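Long-range contact in VP1 (Polyomavirus HPyV7, PDB 4PCH), which probably forms, as pentamers, the outer shell of the icosahedral virion and is thought to take part in attachment to host cells: residues N181-Y186 / G217-F222. Sequence-based numbering, arbitrary orientation.
Sequences NDNTRY and GILCTF
Asn183 reaches across to Leu219 and grips its backbone with both ends of one carboxamide. Leu219 N gives its hydrogen to Asn183 OD1 over 2.9 Å, arriving in the carbonyl plane on a lone pair, while Asn183 ND2 passes a hydrogen to Leu219 O at 2.7 Å. The second bond is nearly straight (169°) and lies in the amide plane of Asn183, although from the acceptor's side the donor is tilted out of the carbonyl plane. With CG anti to the backbone N (chi1 -165°), the amide is carried across to the backbone of Leu219, and two bonds to one residue fix its rotation.

The tight part lies beside this pair, on Ile218. Its CD1 sits 3.5 Å from Asn183 O and also lies over the centre of one face of the Arg185 guanidinium, 3.6 Å above the plane. The Arg185 chain bends at chi2 (-54°) and runs antiparallel alongside the Ile218 side chain. Arg185 NE bonds to Leu210 O, and Asp182 O lies at the guanidinium's edge. Gly217 O stays 3.8 Å from Arg185 NH2. The looser side is at the partly exposed Asn183 and Leu219; a glycerol, probably from the crystallisation liquor, hydrogen-bonds Asn183 OD1 and, weakly, Arg185 NH2.

Thr184 O and Tyr186 N hydrogen-bond to the Asn204 side chain of a neighbouring subunit. Strand 184-191 pairs with 117-124, whereas 208-219 pairs with 79-93. Asn183 sits within the type I turn Asn181-Thr184, and its carboxamide meets Leu219 much as a peptide group would, joining two strand ends of the VP1 jelly roll.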
loop_
_atom_site.group_PDB
_atom_site.type_symbol
_atom_site.label_atom_id
_atom_site.label_comp_id
_atom_site.label_asym_id
_atom_site.label_seq_id
_atom_site.Cartn_x
_atom_site.Cartn_y
_atom_site.Cartn_z
ATOM N N ASN B 181 6.124 -20.494 21.521
ATOM C CA ASN B 181 4.932 -19.654 21.604
ATOM C C ASN B 181 3.632 -20.366 21.264
ATOM O O ASN B 181 2.743 -19.767 20.642
ATOM C CB ASN B 181 5.101 -18.405 20.734
ATOM C CG ASN B 181 6.084 -17.459 21.332
ATOM O OD1 ASN B 181 5.947 -17.091 22.506
ATOM N ND2 ASN B 181 7.117 -17.102 20.576
ATOM N N ASP B 182 3.506 -21.641 21.676
ATOM C CA ASP B 182 2.250 -22.313 21.312
ATOM C C ASP B 182 1.036 -21.809 22.125
ATOM O O ASP B 182 -0.083 -22.042 21.707
ATOM C CB ASP B 182 2.350 -23.834 21.360
ATOM C CG ASP B 182 3.063 -24.424 20.165
ATOM O OD1 ASP B 182 2.711 -24.127 19.004
ATOM O OD2 ASP B 182 3.955 -25.247 20.410
ATOM N N ASN B 183 1.246 -21.049 23.195
ATOM C CA ASN B 183 0.123 -20.431 23.916
ATOM C C ASN B 183 0.214 -18.917 23.948
ATOM O O ASN B 183 -0.209 -18.285 24.909
ATOM C CB ASN B 183 0.050 -21.039 25.333
ATOM C CG ASN B 183 -1.274 -20.757 26.050
ATOM O OD1 ASN B 183 -2.354 -20.741 25.444
ATOM N ND2 ASN B 183 -1.192 -20.593 27.366
ATOM N N THR B 184 0.730 -18.350 22.852
ATOM C CA THR B 184 0.826 -16.919 22.643
ATOM C C THR B 184 0.464 -16.640 21.174
ATOM O O THR B 184 0.750 -17.478 20.286
ATOM C CB THR B 184 2.266 -16.438 22.952
ATOM O OG1 THR B 184 2.497 -16.522 24.358
ATOM C CG2 THR B 184 2.530 -15.013 22.463
ATOM N N ARG B 185 -0.203 -15.512 20.923
ATOM C CA ARG B 185 -0.355 -14.995 19.560
ATOM C C ARG B 185 0.453 -13.744 19.453
ATOM O O ARG B 185 0.485 -12.927 20.396
ATOM C CB ARG B 185 -1.813 -14.674 19.225
ATOM C CG ARG B 185 -2.783 -15.795 19.497
ATOM C CD ARG B 185 -2.452 -17.125 18.865
ATOM N NE ARG B 185 -3.566 -18.017 19.167
ATOM C CZ ARG B 185 -3.535 -19.173 19.810
ATOM N NH1 ARG B 185 -2.391 -19.759 20.171
ATOM N NH2 ARG B 185 -4.688 -19.801 20.039
ATOM N N TYR B 186 1.147 -13.561 18.308
ATOM C CA TYR B 186 1.957 -12.357 18.125
ATOM C C TYR B 186 1.975 -11.923 16.669
ATOM O O TYR B 186 1.679 -12.711 15.765
ATOM C CB TYR B 186 3.408 -12.551 18.622
ATOM C CG TYR B 186 4.201 -13.594 17.882
ATOM C CD1 TYR B 186 4.794 -13.318 16.657
ATOM C CD2 TYR B 186 4.376 -14.869 18.409
ATOM C CE1 TYR B 186 5.522 -14.286 15.986
ATOM C CE2 TYR B 186 5.106 -15.830 17.747
ATOM C CZ TYR B 186 5.680 -15.543 16.536
ATOM O OH TYR B 186 6.399 -16.521 15.879
ATOM N N GLY B 217 -8.643 -20.260 22.135
ATOM C CA GLY B 217 -7.829 -19.084 22.346
ATOM C C GLY B 217 -6.652 -19.366 23.248
ATOM O O GLY B 217 -6.246 -20.502 23.410
ATOM N N ILE B 218 -6.144 -18.317 23.872
ATOM C CA ILE B 218 -5.019 -18.406 24.774
ATOM C C ILE B 218 -5.539 -18.917 26.122
ATOM O O ILE B 218 -6.484 -18.369 26.668
ATOM C CB ILE B 218 -4.384 -17.032 25.001
ATOM C CG1 ILE B 218 -3.823 -16.441 23.700
ATOM C CG2 ILE B 218 -3.305 -17.119 26.074
ATOM C CD1 ILE B 218 -2.896 -17.360 22.947
ATOM N N LEU B 219 -4.923 -19.959 26.643
ATOM C CA LEU B 219 -5.362 -20.548 27.914
ATOM C C LEU B 219 -4.501 -19.983 29.019
ATOM O O LEU B 219 -3.297 -20.269 29.104
ATOM C CB LEU B 219 -5.285 -22.060 27.849
ATOM C CG LEU B 219 -6.101 -22.721 26.737
ATOM C CD1 LEU B 219 -5.752 -24.197 26.674
ATOM C CD2 LEU B 219 -7.595 -22.509 26.929
ATOM N N CYS B 220 -5.118 -19.156 29.859
ATOM C CA CYS B 220 -4.379 -18.402 30.853
ATOM C C CYS B 220 -4.327 -19.227 32.134
ATOM O O CYS B 220 -4.895 -18.849 33.166
ATOM C CB CYS B 220 -5.058 -17.062 31.088
ATOM S SG CYS B 220 -5.022 -15.962 29.641
ATOM N N THR B 221 -3.602 -20.337 32.079
ATOM C CA THR B 221 -3.713 -21.364 33.103
ATOM C C THR B 221 -3.069 -20.969 34.417
ATOM O O THR B 221 -3.347 -21.592 35.440
ATOM C CB THR B 221 -3.088 -22.689 32.647
ATOM O OG1 THR B 221 -1.700 -22.514 32.420
ATOM C CG2 THR B 221 -3.730 -23.181 31.335
ATOM N N PHE B 222 -2.172 -19.978 34.367
ATOM C CA PHE B 222 -1.500 -19.513 35.584
ATOM C C PHE B 222 -2.280 -18.412 36.286
ATOM O O PHE B 222 -1.791 -17.883 37.281
ATOM C CB PHE B 222 -0.081 -18.992 35.290
ATOM C CG PHE B 222 0.822 -19.979 34.597
ATOM C CD1 PHE B 222 0.692 -21.335 34.771
ATOM C CD2 PHE B 222 1.862 -19.510 33.800
ATOM C CE1 PHE B 222 1.553 -22.223 34.144
ATOM C CE2 PHE B 222 2.727 -20.387 33.186
ATOM C CZ PHE B 222 2.574 -21.733 33.349
#